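PDB 2ZYO: solute-binding protein from Thermoactinomyces vulgaris, which binds maltodextrins such as maltotetraose, and cyclodextrins, probably to deliver them to a membrane transporter for uptake. Local coordinates for residues E15-V23 / K291-L299; E162-E170 / V233-A244. One frame throughout, in Å; residues are numbered along the deposited sequence.

Interaction 1: residues E15-V23 / K291-L299; sequences EGKPDKLVV and KYPKYATEL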
# COMPACT_ATOMS: atom_id res chain seq x y z
N GLU A 15 2.45 24.85 -26.04
CA GLU A 15 1.53 23.71 -26.02
C GLU A 15 0.13 24.10 -26.51
O GLU A 15 -0.57 24.89 -25.87
CB GLU A 15 1.46 23.04 -24.64
CG GLU A 15 0.79 21.66 -24.69
CD GLU A 15 0.89 20.89 -23.39
OE1 GLU A 15 2.02 20.66 -22.92
OE2 GLU A 15 -0.16 20.48 -22.86
N GLY A 16 -0.24 23.55 -27.66
CA GLY A 16 -1.57 23.75 -28.23
C GLY A 16 -2.62 23.08 -27.38
O GLY A 16 -2.36 22.05 -26.74
N LYS A 17 -3.82 23.66 -27.36
CA LYS A 17 -4.93 23.11 -26.59
C LYS A 17 -5.37 21.78 -27.19
O LYS A 17 -5.71 21.72 -28.37
CB LYS A 17 -6.10 24.09 -26.54
CG LYS A 17 -7.20 23.70 -25.55
CD LYS A 17 -8.42 24.60 -25.66
CE LYS A 17 -8.22 25.91 -24.92
NZ LYS A 17 -9.40 26.82 -25.08
N PRO A 18 -5.36 20.70 -26.38
CA PRO A 18 -5.78 19.40 -26.89
C PRO A 18 -7.29 19.37 -27.12
O PRO A 18 -8.04 19.99 -26.37
CB PRO A 18 -5.40 18.44 -25.77
CG PRO A 18 -5.42 19.27 -24.54
CD PRO A 18 -4.96 20.64 -24.96
N ASP A 19 -7.72 18.67 -28.17
CA ASP A 19 -9.15 18.46 -28.38
C ASP A 19 -9.67 17.50 -27.32
O ASP A 19 -10.82 17.60 -26.89
CB ASP A 19 -9.42 17.90 -29.78
CG ASP A 19 -8.99 16.45 -29.93
OD1 ASP A 19 -7.77 16.19 -29.93
OD2 ASP A 19 -9.87 15.58 -30.05
N LYS A 20 -8.80 16.59 -26.90
CA LYS A 20 -9.15 15.56 -25.93
C LYS A 20 -7.93 15.10 -25.12
O LYS A 20 -6.80 15.13 -25.60
CB LYS A 20 -9.81 14.36 -26.62
CG LYS A 20 -8.86 13.43 -27.35
CD LYS A 20 -9.59 12.29 -28.05
CE LYS A 20 -10.11 11.26 -27.06
NZ LYS A 20 -10.57 10.02 -27.75
N LEU A 21 -8.20 14.70 -23.89
CA LEU A 21 -7.22 14.01 -23.07
C LEU A 21 -7.80 12.65 -22.73
O LEU A 21 -9.02 12.50 -22.64
CB LEU A 21 -6.92 14.81 -21.79
CG LEU A 21 -6.22 16.16 -22.01
CD1 LEU A 21 -6.28 17.02 -20.75
CD2 LEU A 21 -4.77 15.97 -22.47
N VAL A 22 -6.93 11.66 -22.58
CA VAL A 22 -7.36 10.29 -22.30
C VAL A 22 -6.89 9.87 -20.92
O VAL A 22 -5.74 10.10 -20.55
CB VAL A 22 -6.87 9.29 -23.38
CG1 VAL A 22 -7.35 7.87 -23.09
CG2 VAL A 22 -7.33 9.72 -24.78
N VAL A 23 -7.80 9.25 -20.16
CA VAL A 23 -7.52 8.80 -18.81
C VAL A 23 -7.90 7.32 -18.71
O VAL A 23 -8.99 6.94 -19.14
CB VAL A 23 -8.34 9.61 -17.77
CG1 VAL A 23 -8.22 9.03 -16.38
CG2 VAL A 23 -7.90 11.08 -17.77
N LYS A 291 1.26 13.94 -25.63
CA LYS A 291 1.63 15.10 -26.44
C LYS A 291 1.23 16.40 -25.74
O LYS A 291 1.54 17.49 -26.21
CB LYS A 291 0.97 15.02 -27.82
CG LYS A 291 1.33 13.79 -28.63
CD LYS A 291 2.67 13.95 -29.35
CE LYS A 291 2.98 12.74 -30.23
NZ LYS A 291 1.91 12.44 -31.23
N TYR A 292 0.54 16.26 -24.60
CA TYR A 292 0.03 17.42 -23.87
C TYR A 292 0.36 17.37 -22.37
O TYR A 292 -0.54 17.36 -21.54
CB TYR A 292 -1.49 17.55 -24.07
CG TYR A 292 -1.92 17.50 -25.51
CD1 TYR A 292 -1.84 18.63 -26.32
CD2 TYR A 292 -2.40 16.32 -26.07
CE1 TYR A 292 -2.24 18.59 -27.66
CE2 TYR A 292 -2.80 16.26 -27.40
CZ TYR A 292 -2.72 17.40 -28.19
OH TYR A 292 -3.11 17.34 -29.51
N PRO A 293 1.67 17.37 -22.03
CA PRO A 293 2.06 17.26 -20.62
C PRO A 293 1.51 18.38 -19.73
O PRO A 293 1.07 18.11 -18.61
CB PRO A 293 3.60 17.32 -20.68
CG PRO A 293 3.91 17.95 -21.99
CD PRO A 293 2.84 17.47 -22.91
N LYS A 294 1.51 19.62 -20.21
CA LYS A 294 1.05 20.75 -19.40
C LYS A 294 -0.45 20.70 -19.13
O LYS A 294 -0.89 20.87 -18.00
CB LYS A 294 1.45 22.09 -20.02
CG LYS A 294 2.95 22.32 -20.05
CD LYS A 294 3.29 23.67 -20.65
CE LYS A 294 4.79 23.90 -20.69
NZ LYS A 294 5.15 25.20 -21.34
N TYR A 295 -1.24 20.47 -20.18
CA TYR A 295 -2.69 20.35 -20.04
C TYR A 295 -3.08 19.10 -19.24
O TYR A 295 -3.98 19.16 -18.40
CB TYR A 295 -3.38 20.34 -21.40
CG TYR A 295 -3.66 21.71 -21.96
CD1 TYR A 295 -2.77 22.33 -22.84
CD2 TYR A 295 -4.84 22.39 -21.64
CE1 TYR A 295 -3.04 23.59 -23.37
CE2 TYR A 295 -5.12 23.65 -22.16
CZ TYR A 295 -4.21 24.24 -23.03
OH TYR A 295 -4.49 25.49 -23.54
N ALA A 296 -2.39 17.99 -19.48
CA ALA A 296 -2.66 16.75 -18.74
C ALA A 296 -2.35 16.91 -17.26
O ALA A 296 -3.05 16.33 -16.42
CB ALA A 296 -1.88 15.58 -19.33
N THR A 297 -1.32 17.69 -16.94
CA THR A 297 -0.95 17.96 -15.55
C THR A 297 -1.99 18.86 -14.86
O THR A 297 -2.24 18.73 -13.67
CB THR A 297 0.47 18.55 -15.44
OG1 THR A 297 1.40 17.63 -16.02
CG2 THR A 297 0.87 18.79 -13.99
N GLU A 298 -2.59 19.77 -15.63
CA GLU A 298 -3.71 20.56 -15.14
C GLU A 298 -4.92 19.67 -14.84
O GLU A 298 -5.58 19.85 -13.82
CB GLU A 298 -4.06 21.68 -16.12
CG GLU A 298 -3.01 22.78 -16.14
CD GLU A 298 -3.21 23.81 -17.24
OE1 GLU A 298 -3.97 23.55 -18.20
OE2 GLU A 298 -2.57 24.89 -17.14
N LEU A 299 -5.19 18.71 -15.72
CA LEU A 299 -6.24 17.73 -15.46
C LEU A 299 -5.93 16.91 -14.21
O LEU A 299 -6.80 16.69 -13.37
CB LEU A 299 -6.45 16.81 -16.68
CG LEU A 299 -7.37 15.59 -16.52
CD1 LEU A 299 -8.80 15.96 -16.17
CD2 LEU A 299 -7.33 14.76 -17.79
O HOH W 1 -3.00 26.51 -25.55
O HOH W 2 -5.69 17.77 -30.18
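The carboxylate of Glu15 settles on the first turn of helix 293-299 and takes up two of its backbone N-H groups. Lys294 N donates to Glu15 OE1 at 2.9 Å, on the syn lone pair. Tyr295 N runs nearly straight to Glu15 OE2, also at 2.9 Å. It meets that oxygen 31° out of the carboxylate plane. The side chain reaches that far because CG stands anti to the backbone N (chi1 -166°) and the chain stays extended beyond it. A negative group at a helix N-terminus probably also gains from the helix dipole.

CH-pi contacts come next, with Pro18 wedged between two tyrosines. Its CB sits 3.4 Å from the Tyr292 ring centroid, almost on the normal, and its CD lies over a face of Tyr295, 3.6 Å from the centroid. Water 1 joins Tyr295 OH to Glu15 O, and water 2 joins Tyr292 OH to Asp19.

Deeper in, purely apolar contacts take over: Leu21 CD1 meets Leu299 CD2 tip to tip, and Val23 CG2 lies 3.7 Å from the same methyl. The axes of strand 20-23 and helix 293-299 come within 9.7 Å and cross at -58°, a helix packed against the opening beta strand in an alpha/beta lobe of a periplasmic-binding-protein fold.

Interaction 2: residues E162-E170 / V233-A244; sequences EQKYGVLFE and VNGLFKSGKVAA
Tyr165 and Val242 pair as neighbours in a parallel beta ladder, and their side chains turn to the same face, where helix 233-238 packs across the strands. Tyr165 N bonds to Lys241 O and Leu168 N to Ala244 O along this ladder. The helix and the strand after it are joined through a Schellman motif at Gly240, a compact helix-to-strand connection within an alpha/beta lobe of the solute-binding protein. Leu236 is the helix's main probe: its CD1 comes to 3.6 Å from Tyr165 CE2, meeting the ring obliquely. The Leu236 side chain crosses that of Leu168 at about a right angle, CD1 touching CD2. Leu168 CD1 lies over the centre of the Tyr165 ring, put there by a chi1 of 175° that sets CG anti to the backbone N. Beside it, Val233 slides past Leu168 in the opposite direction, its CG1 facing Leu168 O, which is buried without a polar partner, and its CG2 against the backbone of Phe169 and Glu170. The side chain of Glu170, held by Asn173 of the sugar pocket, ends about 5 Å from a bound glucose unit.

At the solvent-facing end two lysines cross. Lys241 bends at chi3 and chi4 and brings NZ to Gln163 O at 3.1 Å, above the carbonyl plane, and the same ammonium also binds Ser239 OG. Lys164 lays its methylenes over Lys241 O, with CE 3.2 Å away, before NZ curls back to Tyr165 O. A leucine in place of Lys164 has no ammonium, and would probably leave Tyr165 O less firmly held and Lys241 O less covered. Tyr165 O is gripped from opposite faces of its plane: Ala243 N arrives at 3.1 Å, tilted 23° from it, and Lys164 NZ at 3.2 Å, 62° out of it.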
# COMPACT_ATOMS: atom_id res chain seq x y z
N GLU A 162 -10.04 -25.19 18.10
CA GLU A 162 -11.44 -24.78 18.08
C GLU A 162 -11.69 -23.67 17.06
O GLU A 162 -12.79 -23.12 16.98
CB GLU A 162 -11.89 -24.35 19.48
CG GLU A 162 -11.85 -25.47 20.52
CD GLU A 162 -12.30 -25.03 21.91
OE1 GLU A 162 -12.04 -23.87 22.29
OE2 GLU A 162 -12.90 -25.86 22.62
N GLN A 163 -10.65 -23.36 16.28
CA GLN A 163 -10.69 -22.31 15.25
C GLN A 163 -11.09 -20.95 15.84
O GLN A 163 -11.79 -20.16 15.21
CB GLN A 163 -11.63 -22.70 14.10
CG GLN A 163 -11.33 -24.06 13.47
CD GLN A 163 -9.98 -24.11 12.77
OE1 GLN A 163 -9.56 -23.14 12.14
NE2 GLN A 163 -9.31 -25.25 12.87
N LYS A 164 -10.63 -20.70 17.07
CA LYS A 164 -10.90 -19.45 17.78
C LYS A 164 -9.57 -18.77 18.08
O LYS A 164 -8.62 -19.41 18.52
CB LYS A 164 -11.68 -19.72 19.07
CG LYS A 164 -12.64 -18.61 19.50
CD LYS A 164 -11.92 -17.47 20.21
CE LYS A 164 -12.73 -16.19 20.22
NZ LYS A 164 -11.90 -15.01 20.60
N TYR A 165 -9.51 -17.46 17.84
CA TYR A 165 -8.28 -16.70 18.02
C TYR A 165 -8.50 -15.35 18.70
O TYR A 165 -9.53 -14.71 18.49
CB TYR A 165 -7.59 -16.47 16.68
CG TYR A 165 -7.05 -17.73 16.05
CD1 TYR A 165 -5.74 -18.15 16.29
CD2 TYR A 165 -7.85 -18.51 15.22
CE1 TYR A 165 -5.25 -19.32 15.73
CE2 TYR A 165 -7.37 -19.68 14.65
CZ TYR A 165 -6.07 -20.07 14.90
OH TYR A 165 -5.59 -21.23 14.34
N GLY A 166 -7.52 -14.94 19.50
CA GLY A 166 -7.47 -13.58 20.00
C GLY A 166 -6.89 -12.65 18.94
O GLY A 166 -7.46 -11.60 18.65
N VAL A 167 -5.75 -13.05 18.37
CA VAL A 167 -5.12 -12.30 17.28
C VAL A 167 -4.66 -13.28 16.21
O VAL A 167 -3.95 -14.25 16.49
CB VAL A 167 -3.90 -11.46 17.76
CG1 VAL A 167 -3.44 -10.52 16.64
CG2 VAL A 167 -4.24 -10.66 19.02
N LEU A 168 -5.08 -13.01 14.98
CA LEU A 168 -4.73 -13.85 13.83
C LEU A 168 -4.39 -12.95 12.65
O LEU A 168 -5.14 -12.02 12.34
CB LEU A 168 -5.90 -14.77 13.48
CG LEU A 168 -5.83 -15.66 12.24
CD1 LEU A 168 -4.74 -16.71 12.36
CD2 LEU A 168 -7.18 -16.32 12.02
N PHE A 169 -3.27 -13.22 12.00
CA PHE A 169 -2.90 -12.48 10.78
C PHE A 169 -1.93 -13.28 9.93
O PHE A 169 -1.48 -14.35 10.33
CB PHE A 169 -2.39 -11.06 11.11
CG PHE A 169 -0.97 -11.00 11.63
CD1 PHE A 169 0.06 -10.52 10.82
CD2 PHE A 169 -0.67 -11.38 12.94
CE1 PHE A 169 1.36 -10.44 11.29
CE2 PHE A 169 0.63 -11.31 13.42
CZ PHE A 169 1.65 -10.84 12.60
N GLU A 170 -1.62 -12.74 8.74
CA GLU A 170 -0.69 -13.37 7.81
C GLU A 170 0.76 -13.20 8.27
O GLU A 170 1.55 -12.48 7.65
CB GLU A 170 -0.86 -12.80 6.41
CG GLU A 170 -2.01 -13.38 5.63
CD GLU A 170 -1.93 -13.04 4.16
OE1 GLU A 170 -0.97 -13.50 3.49
OE2 GLU A 170 -2.82 -12.33 3.67
N VAL A 233 -7.23 -16.24 7.47
CA VAL A 233 -7.43 -15.06 8.32
C VAL A 233 -8.83 -14.47 8.11
O VAL A 233 -9.56 -14.24 9.08
CB VAL A 233 -6.34 -13.99 8.05
CG1 VAL A 233 -6.57 -12.74 8.90
CG2 VAL A 233 -4.96 -14.57 8.31
N ASN A 234 -9.19 -14.24 6.85
CA ASN A 234 -10.47 -13.64 6.52
C ASN A 234 -11.66 -14.53 6.86
O ASN A 234 -12.63 -14.07 7.46
CB ASN A 234 -10.50 -13.23 5.04
CG ASN A 234 -9.46 -12.17 4.71
OD1 ASN A 234 -9.12 -11.34 5.55
ND2 ASN A 234 -8.95 -12.21 3.49
N GLY A 235 -11.56 -15.81 6.49
CA GLY A 235 -12.62 -16.78 6.77
C GLY A 235 -12.93 -16.88 8.25
O GLY A 235 -14.09 -16.83 8.65
N LEU A 236 -11.88 -17.01 9.06
CA LEU A 236 -12.04 -17.15 10.51
C LEU A 236 -12.54 -15.87 11.19
O LEU A 236 -13.31 -15.95 12.14
CB LEU A 236 -10.77 -17.68 11.16
CG LEU A 236 -10.46 -19.15 10.87
CD1 LEU A 236 -9.13 -19.57 11.47
CD2 LEU A 236 -11.59 -20.05 11.38
N PHE A 237 -12.10 -14.71 10.70
CA PHE A 237 -12.62 -13.45 11.24
C PHE A 237 -14.11 -13.30 10.92
O PHE A 237 -14.90 -12.90 11.77
CB PHE A 237 -11.82 -12.24 10.73
CG PHE A 237 -12.19 -10.95 11.41
CD1 PHE A 237 -11.79 -10.69 12.72
CD2 PHE A 237 -12.96 -10.00 10.75
CE1 PHE A 237 -12.14 -9.50 13.35
CE2 PHE A 237 -13.32 -8.81 11.37
CZ PHE A 237 -12.90 -8.55 12.67
N LYS A 238 -14.49 -13.63 9.68
CA LYS A 238 -15.89 -13.57 9.26
C LYS A 238 -16.78 -14.57 10.00
O LYS A 238 -18.00 -14.38 10.09
CB LYS A 238 -16.02 -13.78 7.74
CG LYS A 238 -15.51 -12.60 6.92
CD LYS A 238 -15.76 -12.79 5.43
CE LYS A 238 -14.81 -13.81 4.81
NZ LYS A 238 -15.07 -13.99 3.36
N SER A 239 -16.16 -15.61 10.56
CA SER A 239 -16.86 -16.64 11.34
C SER A 239 -17.29 -16.13 12.72
O SER A 239 -18.08 -16.78 13.41
CB SER A 239 -15.97 -17.87 11.52
OG SER A 239 -15.05 -17.69 12.58
N GLY A 240 -16.77 -14.97 13.11
CA GLY A 240 -17.09 -14.36 14.40
C GLY A 240 -16.34 -14.95 15.58
O GLY A 240 -16.70 -14.71 16.73
N LYS A 241 -15.27 -15.70 15.30
CA LYS A 241 -14.49 -16.34 16.36
C LYS A 241 -13.05 -15.80 16.45
O LYS A 241 -12.18 -16.45 17.04
CB LYS A 241 -14.48 -17.86 16.18
CG LYS A 241 -15.84 -18.53 16.39
CD LYS A 241 -15.75 -20.05 16.23
CE LYS A 241 -15.85 -20.50 14.77
NZ LYS A 241 -14.61 -20.25 13.97
N VAL A 242 -12.81 -14.63 15.87
CA VAL A 242 -11.50 -13.99 15.95
C VAL A 242 -11.67 -12.55 16.44
O VAL A 242 -12.35 -11.75 15.81
CB VAL A 242 -10.75 -14.00 14.58
CG1 VAL A 242 -9.42 -13.26 14.69
CG2 VAL A 242 -10.52 -15.43 14.11
N ALA A 243 -11.05 -12.23 17.57
CA ALA A 243 -11.19 -10.91 18.18
C ALA A 243 -10.54 -9.81 17.34
O ALA A 243 -11.14 -8.76 17.13
CB ALA A 243 -10.63 -10.90 19.59
N ALA A 244 -9.32 -10.07 16.86
CA ALA A 244 -8.58 -9.07 16.10
C ALA A 244 -7.71 -9.69 15.01
O ALA A 244 -7.16 -10.78 15.18
CB ALA A 244 -7.72 -8.22 17.03

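Both contacts set a helix against a strand, yet they lie on opposite sides of the chain's centre, about 49 Å apart between centres, and share no element. Interaction 2 is nested in sequence within the long loop that interaction 1 closes, which brings the N-terminal strand to a helix 268 residues on. Interaction 1 is partly buried: a carboxylate, tyrosine rings and waters work at its outer end, and aliphatic side chains behind them. Interaction 2 is mostly buried and leans on strand-to-strand backbone bonds under a layer of leucine, valine and tyrosine side chains, with two lysines at the end where the chain nears solvent. Its far end approaches the bound sugar.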